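Local coordinates for endoglucanase (Ganoderma lucidum, PDB 5D8Z), which probably hydrolyses internal beta-1,4-glucosidic bonds of cellulose, as a family 5 glycoside hydrolase with a TIM-barrel fold, at residues H235-D239 and T250-I254; L304-G308 and C340-N344; A214-K218 and W264-R270; A205-V209 and N256-L261; N73-V79 and S114-H120. One frame throughout, in Å; residues are numbered along the deposited sequence.

In the fold
The five contacts lie in and around a barrel of eight parallel strands. Interaction 5 comes first along the chain and pairs neighbouring strands 74-79 and 114-119. Interactions 3 and 4 follow with alternating segments, their centres about 12 Å apart; they pack helix 254-267 against helix 213-218 and the loop after strand 194-198, respectively. Interaction 1 is nested inside the loops that both of them close. It holds the chain between strand 230-235 and helix 254-267, with its centre about 11 Å from that of interaction 4. Interaction 2 comes last and joins strand 303-312 to the C-terminal helix 335-341. It meets interaction 5 where Val307 packs on Arg76. Interaction 1 supplies Tyr237 to the glycan pocket.

Interaction 1 (H235-D239 and T250-I254); sequences HKYLD and TTNNI. With BGC (beta-D-glucopyranose), chain C.
Asn253 reaches across to Lys236, Tyr237 and Leu238 and ties the two segments together. Its CB lies 4.0 Å from Lys236 CD. CG stands anti to the carbonyl carbon (chi1 -55°) and comes closer still to the same methylene. The amide then divides its work. OD1 accepts a hydrogen bond from Lys236 NZ at 3.1 Å, with the nitrogen 44° out of the carbonyl plane. Lys236 bends at chi2 and chi3 to bring NZ there, and NZ has a second, weak bond to Asn242. ND2 gives a weak hydrogen bond to Tyr237 O at 3.4 Å. The same nitrogen packs 3.7 Å from Leu238 CG.

Leu238 O is held at the other end of the contact. Thr250 N donates to it at 3.0 Å in a nearly straight bond (169°). Thr250 OG1 adds a weak bond to this oxygen, and Thr251 CG2 lies against it. The Leu238 side chain packs on Thr251 O and runs on to Phe288 and Met289 of helix 283-298. Thr251 OG1 accepts from Asn253 N in an ST turn, just before helix 254-267 begins.

Tyr237 points away from Thr250-Ile254 and meets the bound glucose. Its CE2 is 3.6 Å from C6 of the sugar, and its OH bonds to Glu276. The contact lies within the loop after barrel strand 230-235; in TIM-barrel enzymes, family 5 cellulases among them, such loops carry substrate-binding residues, here Tyr237 of the glycan pocket.

Interaction 2 (L304-G308 and C340-N344); sequences LGYVG and CLAPN
Tyr306 OH donates a hydrogen bond to Leu341 O. The modelled distance between these two oxygens is 2.4 Å, and so short a value is doubtful at this resolution. The carbonyl oxygen lies at the edge of the tyrosine ring, close to its plane. CG of Tyr306 sits between the backbone N and the carbonyl carbon (chi1 59°), and from there the ring carries the hydroxyl out from the strand to the end of helix 335-341.

Packing contacts flank the bond. Leu341 CD2 packs 4.3 Å from Tyr306 CE1. On the chain beyond the helix, Pro343 CD comes within 3.8 Å of Tyr306 OH. Gly308 CA lies 4.5 Å from Leu341 CD1, so the leucine reaches the bare backbone of the strand. Val293 and Gln296 of helix 283-298 and Ala25 of strand 24-30 also touch the Tyr306 side chain. Close by, Cys340 is tied to Cys290 of helix 283-298 by a disulfide.

The chemistry implies a mainly apolar contact with one polar link, in which the buried hydroxyl probably finds its partner in a backbone carbonyl at the helix end. The helix end would probably make that oxygen a good acceptor.

Interaction 3 (A214-K218 and W264-R270); sequences ADALK and WLRCNGR
Ala214 meets Trp264 by a CH-pi contact. The methyl CB lies over one face of the indole, 4.0 Å from the centroid of its six-membered ring and 16° off the ring normal. Asn268 ND2 lies over the opposite face, so the indole is held between a methyl group and an amide. At the ring edge, near its plane, Asp215 OD1 comes to 4.0 Å from Trp264 CZ2. Trp264 CG is anti to the backbone N (chi1 -168°), which sends the ring out to helix 213-218.

The amide of Asn268 makes two hydrogen bonds, one across the contact and one within its own segment. Its OD1 accepts from Lys218 NZ at 2.9 Å, in the carbonyl plane and on a lone pair. Its ND2 gives a nearly straight hydrogen bond (178°) to Trp264 O, also at 2.9 Å. Both bonds should fix the rotation of the amide.

Asn268 stands where helix 254-267 runs out, in the turn that Gly269 closes as a Schellman motif. Gly269 N bonds to Arg266 O, and Arg270 N bonds to Leu265 O at 3.1 Å. Both helices pack outside the barrel, with Phe232 of strand 230-235 touched by Leu217 and Leu265.

The aliphatic part of Lys218 makes the remaining packing contacts. The Lys218 chain is extended, and its CD passes 4.2 Å from Trp264 CH2. Arg270 folds back at chi2 and chi3 and puts NH1 3.8 Å from Lys218 CG. Lys218 O lies near the plane of this guanidinium, at its edge. Arg270 NH2 turns instead to Leu230 O, a hydrogen bond outside the two segments.

Interaction 4 (A205-V209 and N256-L261); sequences AETFV and NAWAPL
Ala205 CB is a small bump that fits a hollow on helix 254-267. Three side chains line the hollow. The Trp258 ring turns a face to the methyl, with CZ3 4.0 Å from Ala205 CB. Leu261 CD2 and Ala257 CB also border it, at 4.4 Å and 4.5 Å from the same Ala205 CB. Lys236 and Val234 also touch Ala205.

A second bump points the other way. Leu261 CG is anti to the backbone N (chi1 -178°), and CD1 lies against Val209 CG2 and, more loosely, Phe208 CD2. The distances from Leu261 CD1 are 3.9 Å to Val209 CG2 and 4.5 Å to Phe208 CD2. The Phe208 ring in turn meets Phe232 of strand 230-235.

Between these two fits the backbones come close. Ala257 CB rests 4.1 Å from Glu206 CA, and the short side chain of Ala257 is what faces Glu206 here. The helix is irregular at this point, with a wider pi-type turn at 256-258 and a kink at Pro260.

Farther out, Glu206 and Asn256 lie alongside each other and point the same way. Glu206 OE1 is 3.3 Å from Asn256 CB, and the carboxylate and amide planes are turned 77° apart.

Trp258 continues the layer, meeting Phe303 edge-to-face. Ala205, Trp258, Leu261 and Val209 thus pack the loop after strand 194-198 onto helix 254-267, in the layer of loops and helices that wraps a TIM barrel.

Interaction 5 (N73-V79 and S114-H120); sequences NVFRLPV and SCIVDVH
Arg76 and Asp118 form a buried salt bridge, with NH2 of the arginine 2.9 Å from OD1 of the aspartate. The two flat groups are stacked, their planes 29° apart. Asp118 OD2 lies over one face of the guanidinium. The same OD2 accepts a hydrogen bond from His120 ND1 at 2.7 Å, on its syn side and in the imidazole plane.

Further residues set this cluster in place. Arg76 is extended from CG to NE, and its CG packs 3.7 Å from Ile116 CG2. Pro78 CB lies 3.5 Å from His120 ND1. NH1 of Arg76 goes on to a salt bridge with Glu276 and a hydrogen bond with Asn28, while NH2 bonds to Asn163.

Behind them runs a parallel ladder. Phe75 N bonds to Ser114 O, Ile116 N to Phe75 O and Leu77 N to Ile116 O. Around Leu77 and Pro78 the pairing loosens; it resumes with Val79 N to Asp118 O and His120 N to Val79 O. The strand axes are inclined at 20°, a parallel-sheet twist. Val74, Arg76, Ile116 and Asp118 project from one face of the sheet. From the other, Leu77, Cys115 and Val117 meet helix 95-110, where Cys115 is disulfide-bonded to Cys108.

The pair is typical of adjacent strands in a TIM barrel. Its inward arginine, bonded to Glu276 of the glycan pocket, is consistent with the active-site arginine of family 5 glycoside hydrolases.

Interaction 1 (H235-D239 and T250-I254)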
# COMPACT_ATOMS: atom_id res chain seq x y z
N HIS A 235 -7.49 -3.13 2.23
CA HIS A 235 -7.84 -1.74 2.07
C HIS A 235 -9.31 -1.58 2.49
O HIS A 235 -10.11 -2.50 2.32
CB HIS A 235 -7.68 -1.36 0.61
CG HIS A 235 -6.26 -1.30 0.14
ND1 HIS A 235 -5.92 -0.72 -1.06
CD2 HIS A 235 -5.10 -1.70 0.70
CE1 HIS A 235 -4.61 -0.79 -1.23
NE2 HIS A 235 -4.09 -1.37 -0.17
N LYS A 236 -9.65 -0.41 3.04
CA LYS A 236 -10.99 -0.10 3.57
C LYS A 236 -11.21 1.39 3.81
O LYS A 236 -10.46 2.05 4.57
CB LYS A 236 -11.25 -0.83 4.88
CG LYS A 236 -12.34 -1.86 4.80
CD LYS A 236 -13.70 -1.20 4.72
CE LYS A 236 -14.59 -1.81 3.67
NZ LYS A 236 -15.81 -0.95 3.53
N TYR A 237 -12.27 1.91 3.20
CA TYR A 237 -12.60 3.33 3.29
C TYR A 237 -13.88 3.46 4.08
O TYR A 237 -14.54 2.46 4.32
CB TYR A 237 -12.74 3.90 1.89
CG TYR A 237 -11.39 4.04 1.23
CD1 TYR A 237 -10.58 5.13 1.51
CD2 TYR A 237 -10.89 3.07 0.37
CE1 TYR A 237 -9.35 5.29 0.91
CE2 TYR A 237 -9.65 3.21 -0.21
CZ TYR A 237 -8.89 4.32 0.07
OH TYR A 237 -7.65 4.48 -0.49
N LEU A 238 -14.25 4.67 4.47
CA LEU A 238 -15.34 4.86 5.43
C LEU A 238 -16.62 5.42 4.82
O LEU A 238 -17.53 5.83 5.55
CB LEU A 238 -14.85 5.73 6.59
CG LEU A 238 -13.95 4.97 7.60
CD1 LEU A 238 -12.53 4.82 7.07
CD2 LEU A 238 -13.89 5.61 8.98
N ASP A 239 -16.72 5.42 3.49
CA ASP A 239 -17.88 6.02 2.83
C ASP A 239 -18.82 4.92 2.39
O ASP A 239 -18.44 3.75 2.41
CB ASP A 239 -17.48 6.92 1.66
CG ASP A 239 -16.51 6.26 0.70
OD1 ASP A 239 -15.67 5.46 1.14
OD2 ASP A 239 -16.57 6.59 -0.51
N THR A 250 -19.63 7.37 7.10
CA THR A 250 -20.90 6.78 7.44
C THR A 250 -20.75 5.49 8.26
O THR A 250 -21.73 4.77 8.45
CB THR A 250 -21.62 6.42 6.14
OG1 THR A 250 -20.83 5.49 5.39
CG2 THR A 250 -21.84 7.67 5.29
N THR A 251 -19.54 5.20 8.74
CA THR A 251 -19.25 3.89 9.33
C THR A 251 -17.80 3.77 9.80
O THR A 251 -16.95 4.54 9.38
CB THR A 251 -19.45 2.76 8.30
OG1 THR A 251 -19.22 1.49 8.93
CG2 THR A 251 -18.47 2.92 7.12
N ASN A 252 -17.54 2.78 10.66
CA ASN A 252 -16.19 2.43 11.11
C ASN A 252 -15.72 1.03 10.73
O ASN A 252 -14.67 0.59 11.19
CB ASN A 252 -16.02 2.63 12.62
CG ASN A 252 -17.02 1.83 13.48
OD1 ASN A 252 -17.55 0.78 13.10
ND2 ASN A 252 -17.26 2.36 14.67
N ASN A 253 -16.52 0.34 9.92
CA ASN A 253 -16.16 -0.95 9.36
C ASN A 253 -15.86 -2.05 10.34
O ASN A 253 -15.36 -3.09 9.92
CB ASN A 253 -14.94 -0.81 8.46
CG ASN A 253 -15.13 0.22 7.39
OD1 ASN A 253 -15.94 0.05 6.48
ND2 ASN A 253 -14.39 1.31 7.49
N ILE A 254 -16.16 -1.86 11.61
CA ILE A 254 -15.88 -2.90 12.62
C ILE A 254 -16.81 -4.09 12.46
O ILE A 254 -16.34 -5.23 12.34
CB ILE A 254 -16.01 -2.37 14.05
CG1 ILE A 254 -14.85 -1.39 14.31
CG2 ILE A 254 -15.98 -3.52 15.04
CD1 ILE A 254 -15.11 -0.36 15.38
C2 BGC C . -11.98 3.53 -6.62
C3 BGC C . -10.53 3.75 -6.14
C4 BGC C . -10.28 3.25 -4.73
C5 BGC C . -10.86 1.83 -4.55
C6 BGC C . -10.86 1.41 -3.08
C1 BGC C . -12.60 2.15 -6.28
O2 BGC C . -12.01 3.72 -8.04
O3 BGC C . -10.15 5.14 -6.12
O4 BGC C . -8.87 3.40 -4.48
O5 BGC C . -12.23 1.71 -4.97
O6 BGC C . -12.19 1.21 -2.58

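Interaction 2 (L304-G308 and C340-N344)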
# COMPACT_ATOMS: atom_id res chain seq x y z
N LEU A 304 -1.26 -5.77 11.71
CA LEU A 304 0.05 -5.13 11.85
C LEU A 304 0.02 -3.57 11.82
O LEU A 304 1.01 -2.91 12.22
CB LEU A 304 0.98 -5.57 10.72
CG LEU A 304 1.68 -6.93 10.74
CD1 LEU A 304 3.00 -6.81 9.97
CD2 LEU A 304 1.94 -7.42 12.14
N GLY A 305 -1.08 -2.99 11.33
CA GLY A 305 -1.14 -1.53 11.17
C GLY A 305 -2.11 -0.97 10.16
O GLY A 305 -2.78 -1.70 9.43
N TYR A 306 -2.19 0.36 10.12
CA TYR A 306 -2.96 1.08 9.09
C TYR A 306 -2.03 2.06 8.42
O TYR A 306 -1.05 2.49 9.05
CB TYR A 306 -4.18 1.80 9.67
CG TYR A 306 -3.80 2.81 10.71
CD1 TYR A 306 -3.40 4.07 10.35
CD2 TYR A 306 -3.80 2.47 12.07
CE1 TYR A 306 -3.02 4.99 11.30
CE2 TYR A 306 -3.43 3.39 13.02
CZ TYR A 306 -3.06 4.65 12.63
OH TYR A 306 -2.70 5.60 13.55
N VAL A 307 -2.31 2.38 7.15
CA VAL A 307 -1.59 3.43 6.42
C VAL A 307 -2.62 4.30 5.75
O VAL A 307 -3.45 3.82 4.99
CB VAL A 307 -0.68 2.85 5.34
CG1 VAL A 307 0.25 3.91 4.77
CG2 VAL A 307 0.14 1.72 5.90
N GLY A 308 -2.56 5.59 6.02
CA GLY A 308 -3.62 6.50 5.59
C GLY A 308 -3.44 6.97 4.16
O GLY A 308 -2.32 7.23 3.74
N CYS A 340 -7.15 11.99 14.56
CA CYS A 340 -7.28 10.53 14.61
C CYS A 340 -6.06 9.66 14.23
O CYS A 340 -5.67 8.80 14.99
CB CYS A 340 -8.50 10.12 13.79
SG CYS A 340 -10.07 10.46 14.64
N LEU A 341 -5.47 9.88 13.07
CA LEU A 341 -4.58 8.90 12.49
C LEU A 341 -3.20 8.90 13.08
O LEU A 341 -2.53 7.89 13.00
CB LEU A 341 -4.44 9.09 10.99
CG LEU A 341 -5.67 8.98 10.11
CD1 LEU A 341 -5.28 9.29 8.68
CD2 LEU A 341 -6.25 7.58 10.16
N ALA A 342 -2.76 10.01 13.64
CA ALA A 342 -1.39 10.05 14.19
C ALA A 342 -1.29 9.24 15.47
O ALA A 342 -2.01 9.48 16.42
CB ALA A 342 -0.94 11.48 14.44
N PRO A 343 -0.39 8.25 15.50
CA PRO A 343 -0.11 7.57 16.75
C PRO A 343 0.04 8.50 17.95
O PRO A 343 -0.45 8.18 19.04
CB PRO A 343 1.22 6.84 16.47
CG PRO A 343 1.59 7.16 15.06
CD PRO A 343 0.36 7.65 14.38
N ASN A 344 0.68 9.66 17.76
CA ASN A 344 0.88 10.64 18.83
C ASN A 344 -0.38 11.44 19.20
O ASN A 344 -0.33 12.65 19.35
CB ASN A 344 2.00 11.63 18.43
CG ASN A 344 3.14 11.66 19.42
OD1 ASN A 344 2.93 11.67 20.64
ND2 ASN A 344 4.37 11.67 18.90

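Interaction 3 (A214-K218 and W264-R270)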
# COMPACT_ATOMS: atom_id res chain seq x y z
N ALA A 214 -8.85 -14.97 0.88
CA ALA A 214 -8.09 -15.51 2.01
C ALA A 214 -7.68 -16.97 1.85
O ALA A 214 -6.50 -17.31 2.02
CB ALA A 214 -8.88 -15.33 3.29
N ASP A 215 -8.64 -17.84 1.53
CA ASP A 215 -8.29 -19.26 1.40
C ASP A 215 -7.29 -19.57 0.24
O ASP A 215 -6.34 -20.33 0.39
CB ASP A 215 -9.54 -20.17 1.43
CG ASP A 215 -9.86 -20.69 2.89
OD1 ASP A 215 -8.90 -21.00 3.67
OD2 ASP A 215 -11.05 -20.77 3.28
N ALA A 216 -7.46 -18.89 -0.88
CA ALA A 216 -6.50 -19.00 -1.96
C ALA A 216 -5.13 -18.52 -1.52
O ALA A 216 -4.12 -19.20 -1.74
CB ALA A 216 -6.98 -18.19 -3.14
N LEU A 217 -5.09 -17.35 -0.89
CA LEU A 217 -3.82 -16.75 -0.56
C LEU A 217 -3.18 -17.37 0.65
O LEU A 217 -1.96 -17.32 0.81
CB LEU A 217 -3.94 -15.23 -0.41
CG LEU A 217 -4.13 -14.47 -1.74
CD1 LEU A 217 -4.50 -13.02 -1.52
CD2 LEU A 217 -2.87 -14.53 -2.57
N LYS A 218 -4.00 -18.01 1.49
CA LYS A 218 -3.45 -18.84 2.57
C LYS A 218 -2.45 -19.93 2.07
O LYS A 218 -1.57 -20.34 2.81
CB LYS A 218 -4.54 -19.44 3.45
CG LYS A 218 -3.92 -20.12 4.65
CD LYS A 218 -4.91 -20.56 5.70
CE LYS A 218 -4.14 -21.32 6.78
NZ LYS A 218 -5.00 -22.13 7.69
N TRP A 264 -11.43 -14.58 11.69
CA TRP A 264 -10.81 -15.45 10.70
C TRP A 264 -9.29 -15.46 10.86
O TRP A 264 -8.66 -16.50 10.94
CB TRP A 264 -11.22 -15.07 9.26
CG TRP A 264 -10.80 -16.14 8.31
CD1 TRP A 264 -11.55 -17.21 7.92
CD2 TRP A 264 -9.51 -16.30 7.70
NE1 TRP A 264 -10.81 -18.02 7.09
CE2 TRP A 264 -9.55 -17.50 6.96
CE3 TRP A 264 -8.33 -15.56 7.72
CZ2 TRP A 264 -8.46 -17.96 6.22
CZ3 TRP A 264 -7.23 -16.02 6.99
CH2 TRP A 264 -7.31 -17.21 6.25
N LEU A 265 -8.70 -14.28 10.90
CA LEU A 265 -7.24 -14.18 10.99
C LEU A 265 -6.63 -14.89 12.19
O LEU A 265 -5.49 -15.37 12.13
CB LEU A 265 -6.81 -12.72 11.05
CG LEU A 265 -6.81 -12.04 9.69
CD1 LEU A 265 -6.65 -10.56 9.93
CD2 LEU A 265 -5.69 -12.54 8.81
N ARG A 266 -7.37 -14.91 13.30
CA ARG A 266 -6.83 -15.37 14.57
C ARG A 266 -6.72 -16.89 14.56
O ARG A 266 -5.63 -17.48 14.72
CB ARG A 266 -7.75 -14.89 15.70
CG ARG A 266 -7.20 -15.02 17.09
CD ARG A 266 -8.03 -14.16 18.04
NE ARG A 266 -7.52 -12.79 18.13
CZ ARG A 266 -8.23 -11.67 17.93
NH1 ARG A 266 -9.51 -11.70 17.60
NH2 ARG A 266 -7.64 -10.49 18.06
N CYS A 267 -7.86 -17.52 14.29
CA CYS A 267 -7.90 -18.94 14.33
C CYS A 267 -6.97 -19.56 13.29
O CYS A 267 -6.45 -20.67 13.51
CB CYS A 267 -9.33 -19.41 14.20
SG CYS A 267 -9.98 -19.31 12.53
N ASN A 268 -6.68 -18.84 12.20
CA ASN A 268 -5.72 -19.34 11.18
C ASN A 268 -4.26 -19.02 11.43
O ASN A 268 -3.40 -19.54 10.70
CB ASN A 268 -6.12 -18.87 9.79
CG ASN A 268 -7.35 -19.60 9.27
OD1 ASN A 268 -7.26 -20.68 8.67
ND2 ASN A 268 -8.53 -19.00 9.50
N GLY A 269 -3.97 -18.19 12.43
CA GLY A 269 -2.58 -17.90 12.82
C GLY A 269 -1.87 -17.01 11.82
O GLY A 269 -0.67 -17.12 11.58
N ARG A 270 -2.65 -16.11 11.25
CA ARG A 270 -2.19 -15.26 10.18
C ARG A 270 -2.51 -13.80 10.47
O ARG A 270 -3.41 -13.48 11.23
CB ARG A 270 -2.84 -15.70 8.86
CG ARG A 270 -2.36 -17.04 8.34
CD ARG A 270 -0.82 -17.15 8.27
NE ARG A 270 -0.20 -16.47 7.13
CZ ARG A 270 -0.23 -16.90 5.86
NH1 ARG A 270 -0.89 -18.01 5.51
NH2 ARG A 270 0.41 -16.21 4.92

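Interaction 4 (A205-V209 and N256-L261)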
# COMPACT_ATOMS: atom_id res chain seq x y z
N ALA A 205 -11.35 -5.24 2.64
CA ALA A 205 -11.31 -6.02 3.88
C ALA A 205 -12.63 -6.71 4.22
O ALA A 205 -12.64 -7.69 4.95
CB ALA A 205 -10.93 -5.12 5.05
N GLU A 206 -13.73 -6.17 3.72
CA GLU A 206 -15.05 -6.71 3.97
C GLU A 206 -15.29 -8.04 3.27
O GLU A 206 -15.96 -8.90 3.80
CB GLU A 206 -16.10 -5.70 3.52
CG GLU A 206 -17.54 -6.10 3.76
CD GLU A 206 -18.39 -4.89 4.12
OE1 GLU A 206 -17.93 -4.07 4.95
OE2 GLU A 206 -19.52 -4.75 3.58
N THR A 207 -14.77 -8.20 2.07
CA THR A 207 -15.01 -9.42 1.30
C THR A 207 -13.80 -10.33 1.26
O THR A 207 -13.85 -11.37 0.63
CB THR A 207 -15.33 -9.08 -0.15
OG1 THR A 207 -14.20 -8.37 -0.70
CG2 THR A 207 -16.57 -8.20 -0.22
N PHE A 208 -12.72 -9.93 1.92
CA PHE A 208 -11.47 -10.65 1.81
C PHE A 208 -11.56 -12.14 2.07
O PHE A 208 -10.89 -12.91 1.40
CB PHE A 208 -10.43 -10.08 2.75
CG PHE A 208 -9.03 -10.57 2.45
CD1 PHE A 208 -8.31 -10.01 1.42
CD2 PHE A 208 -8.46 -11.59 3.20
CE1 PHE A 208 -7.04 -10.46 1.13
CE2 PHE A 208 -7.18 -12.04 2.93
CZ PHE A 208 -6.46 -11.47 1.89
N VAL A 209 -12.36 -12.54 3.06
CA VAL A 209 -12.62 -13.96 3.35
C VAL A 209 -13.79 -14.50 2.51
O VAL A 209 -13.69 -15.59 1.93
CB VAL A 209 -12.92 -14.19 4.84
CG1 VAL A 209 -13.08 -15.68 5.14
CG2 VAL A 209 -11.84 -13.57 5.73
N ASN A 256 -18.87 -5.05 9.98
CA ASN A 256 -18.90 -5.74 8.68
C ASN A 256 -17.55 -6.14 8.10
O ASN A 256 -17.50 -6.90 7.13
CB ASN A 256 -19.67 -4.89 7.66
CG ASN A 256 -21.12 -4.68 8.06
OD1 ASN A 256 -21.56 -5.10 9.14
ND2 ASN A 256 -21.89 -4.04 7.18
N ALA A 257 -16.45 -5.65 8.70
CA ALA A 257 -15.13 -5.85 8.14
C ALA A 257 -14.07 -6.29 9.14
O ALA A 257 -13.56 -7.39 9.04
CB ALA A 257 -14.69 -4.61 7.43
N TRP A 258 -13.73 -5.45 10.11
CA TRP A 258 -12.59 -5.76 10.97
C TRP A 258 -12.88 -6.84 11.98
O TRP A 258 -11.98 -7.61 12.31
CB TRP A 258 -12.06 -4.53 11.69
CG TRP A 258 -11.81 -3.43 10.79
CD1 TRP A 258 -12.49 -2.29 10.73
CD2 TRP A 258 -10.81 -3.37 9.76
NE1 TRP A 258 -11.98 -1.48 9.75
CE2 TRP A 258 -10.95 -2.12 9.14
CE3 TRP A 258 -9.81 -4.24 9.32
CZ2 TRP A 258 -10.14 -1.73 8.08
CZ3 TRP A 258 -9.00 -3.84 8.28
CH2 TRP A 258 -9.17 -2.59 7.67
N ALA A 259 -14.10 -6.90 12.49
CA ALA A 259 -14.45 -7.99 13.42
C ALA A 259 -14.37 -9.35 12.74
O ALA A 259 -13.51 -10.15 13.15
CB ALA A 259 -15.84 -7.79 14.04
N PRO A 260 -15.20 -9.59 11.68
CA PRO A 260 -15.13 -10.90 11.00
C PRO A 260 -13.72 -11.20 10.57
O PRO A 260 -13.22 -12.34 10.70
CB PRO A 260 -16.03 -10.73 9.77
CG PRO A 260 -16.95 -9.63 10.14
CD PRO A 260 -16.11 -8.69 10.95
N LEU A 261 -13.05 -10.18 10.08
CA LEU A 261 -11.73 -10.43 9.58
C LEU A 261 -10.80 -10.98 10.66
O LEU A 261 -10.16 -12.01 10.46
CB LEU A 261 -11.16 -9.19 8.90
CG LEU A 261 -9.79 -9.50 8.33
CD1 LEU A 261 -9.86 -10.68 7.37
CD2 LEU A 261 -9.25 -8.26 7.67

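Interaction 5 (N73-V79 and S114-H120)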
# COMPACT_ATOMS: atom_id res chain seq x y z
N ASN A 73 5.73 5.71 11.15
CA ASN A 73 6.54 4.53 11.30
C ASN A 73 6.96 3.89 10.00
O ASN A 73 8.00 3.26 9.91
CB ASN A 73 5.60 3.52 11.90
CG ASN A 73 6.28 2.59 12.79
OD1 ASN A 73 7.49 2.45 12.72
ND2 ASN A 73 5.52 1.95 13.67
N VAL A 74 6.05 3.97 9.03
CA VAL A 74 6.19 3.40 7.71
C VAL A 74 5.54 4.35 6.69
O VAL A 74 4.64 5.09 7.03
CB VAL A 74 5.49 2.03 7.66
CG1 VAL A 74 4.00 2.19 7.88
CG2 VAL A 74 5.72 1.31 6.35
N PHE A 75 6.00 4.31 5.44
CA PHE A 75 5.35 5.04 4.36
C PHE A 75 5.14 4.15 3.19
O PHE A 75 5.90 3.24 2.94
CB PHE A 75 6.16 6.29 3.99
CG PHE A 75 6.29 7.22 5.14
CD1 PHE A 75 5.15 7.82 5.67
CD2 PHE A 75 7.48 7.38 5.77
CE1 PHE A 75 5.23 8.63 6.79
CE2 PHE A 75 7.58 8.20 6.90
CZ PHE A 75 6.45 8.82 7.41
N ARG A 76 4.08 4.42 2.47
CA ARG A 76 3.76 3.62 1.34
C ARG A 76 3.95 4.46 0.12
O ARG A 76 3.42 5.56 0.05
CB ARG A 76 2.33 3.15 1.45
CG ARG A 76 1.97 2.16 0.37
CD ARG A 76 0.71 1.44 0.76
NE ARG A 76 0.30 0.46 -0.23
CZ ARG A 76 -0.66 0.66 -1.12
NH1 ARG A 76 -1.28 1.84 -1.21
NH2 ARG A 76 -1.00 -0.32 -1.93
N LEU A 77 4.69 3.93 -0.85
CA LEU A 77 5.21 4.69 -1.98
C LEU A 77 4.73 4.09 -3.28
O LEU A 77 5.43 3.26 -3.89
CB LEU A 77 6.74 4.63 -1.99
CG LEU A 77 7.51 4.98 -0.74
CD1 LEU A 77 8.99 4.95 -1.07
CD2 LEU A 77 7.07 6.32 -0.20
N PRO A 78 3.55 4.54 -3.73
CA PRO A 78 2.97 3.99 -4.96
C PRO A 78 3.76 4.30 -6.20
O PRO A 78 4.17 5.44 -6.40
CB PRO A 78 1.61 4.65 -5.03
CG PRO A 78 1.33 5.13 -3.65
CD PRO A 78 2.66 5.51 -3.09
N VAL A 79 3.99 3.29 -7.04
CA VAL A 79 4.59 3.52 -8.34
C VAL A 79 4.11 2.50 -9.35
O VAL A 79 3.90 1.38 -9.00
CB VAL A 79 6.13 3.47 -8.26
CG1 VAL A 79 6.62 2.09 -7.88
CG2 VAL A 79 6.72 3.89 -9.59
N SER A 114 10.00 2.50 8.00
CA SER A 114 9.97 1.37 7.04
C SER A 114 9.23 1.80 5.77
O SER A 114 8.39 2.66 5.85
CB SER A 114 9.28 0.17 7.68
OG SER A 114 9.72 -0.00 9.02
N CYS A 115 9.54 1.23 4.61
CA CYS A 115 8.93 1.69 3.34
C CYS A 115 8.32 0.57 2.52
O CYS A 115 9.01 -0.36 2.15
CB CYS A 115 9.97 2.43 2.49
SG CYS A 115 11.03 3.46 3.54
N ILE A 116 7.03 0.69 2.21
CA ILE A 116 6.36 -0.22 1.32
C ILE A 116 6.55 0.22 -0.11
O ILE A 116 6.17 1.34 -0.46
CB ILE A 116 4.87 -0.20 1.58
CG1 ILE A 116 4.54 -0.89 2.91
CG2 ILE A 116 4.14 -0.88 0.44
CD1 ILE A 116 3.39 -0.22 3.64
N VAL A 117 7.14 -0.65 -0.93
CA VAL A 117 7.32 -0.43 -2.34
C VAL A 117 6.12 -1.07 -3.03
O VAL A 117 6.10 -2.28 -3.24
CB VAL A 117 8.63 -1.07 -2.83
CG1 VAL A 117 8.67 -1.10 -4.35
CG2 VAL A 117 9.84 -0.32 -2.31
N ASP A 118 5.13 -0.25 -3.35
CA ASP A 118 3.81 -0.67 -3.85
C ASP A 118 3.68 -0.53 -5.36
O ASP A 118 3.64 0.60 -5.86
CB ASP A 118 2.73 0.23 -3.22
CG ASP A 118 1.34 0.07 -3.87
OD1 ASP A 118 0.85 -1.09 -4.03
OD2 ASP A 118 0.74 1.12 -4.21
N VAL A 119 3.60 -1.65 -6.08
CA VAL A 119 3.37 -1.59 -7.52
C VAL A 119 1.88 -1.36 -7.74
O VAL A 119 1.05 -2.23 -7.48
CB VAL A 119 3.81 -2.87 -8.28
CG1 VAL A 119 3.46 -2.74 -9.74
CG2 VAL A 119 5.30 -3.12 -8.16
N HIS A 120 1.55 -0.18 -8.26
CA HIS A 120 0.19 0.34 -8.24
C HIS A 120 -0.57 0.06 -9.52
O HIS A 120 -1.06 0.96 -10.17
CB HIS A 120 0.26 1.83 -8.03
CG HIS A 120 -0.90 2.37 -7.26
ND1 HIS A 120 -0.95 2.35 -5.88
CD2 HIS A 120 -2.05 2.95 -7.66
CE1 HIS A 120 -2.08 2.89 -5.47
NE2 HIS A 120 -2.77 3.26 -6.53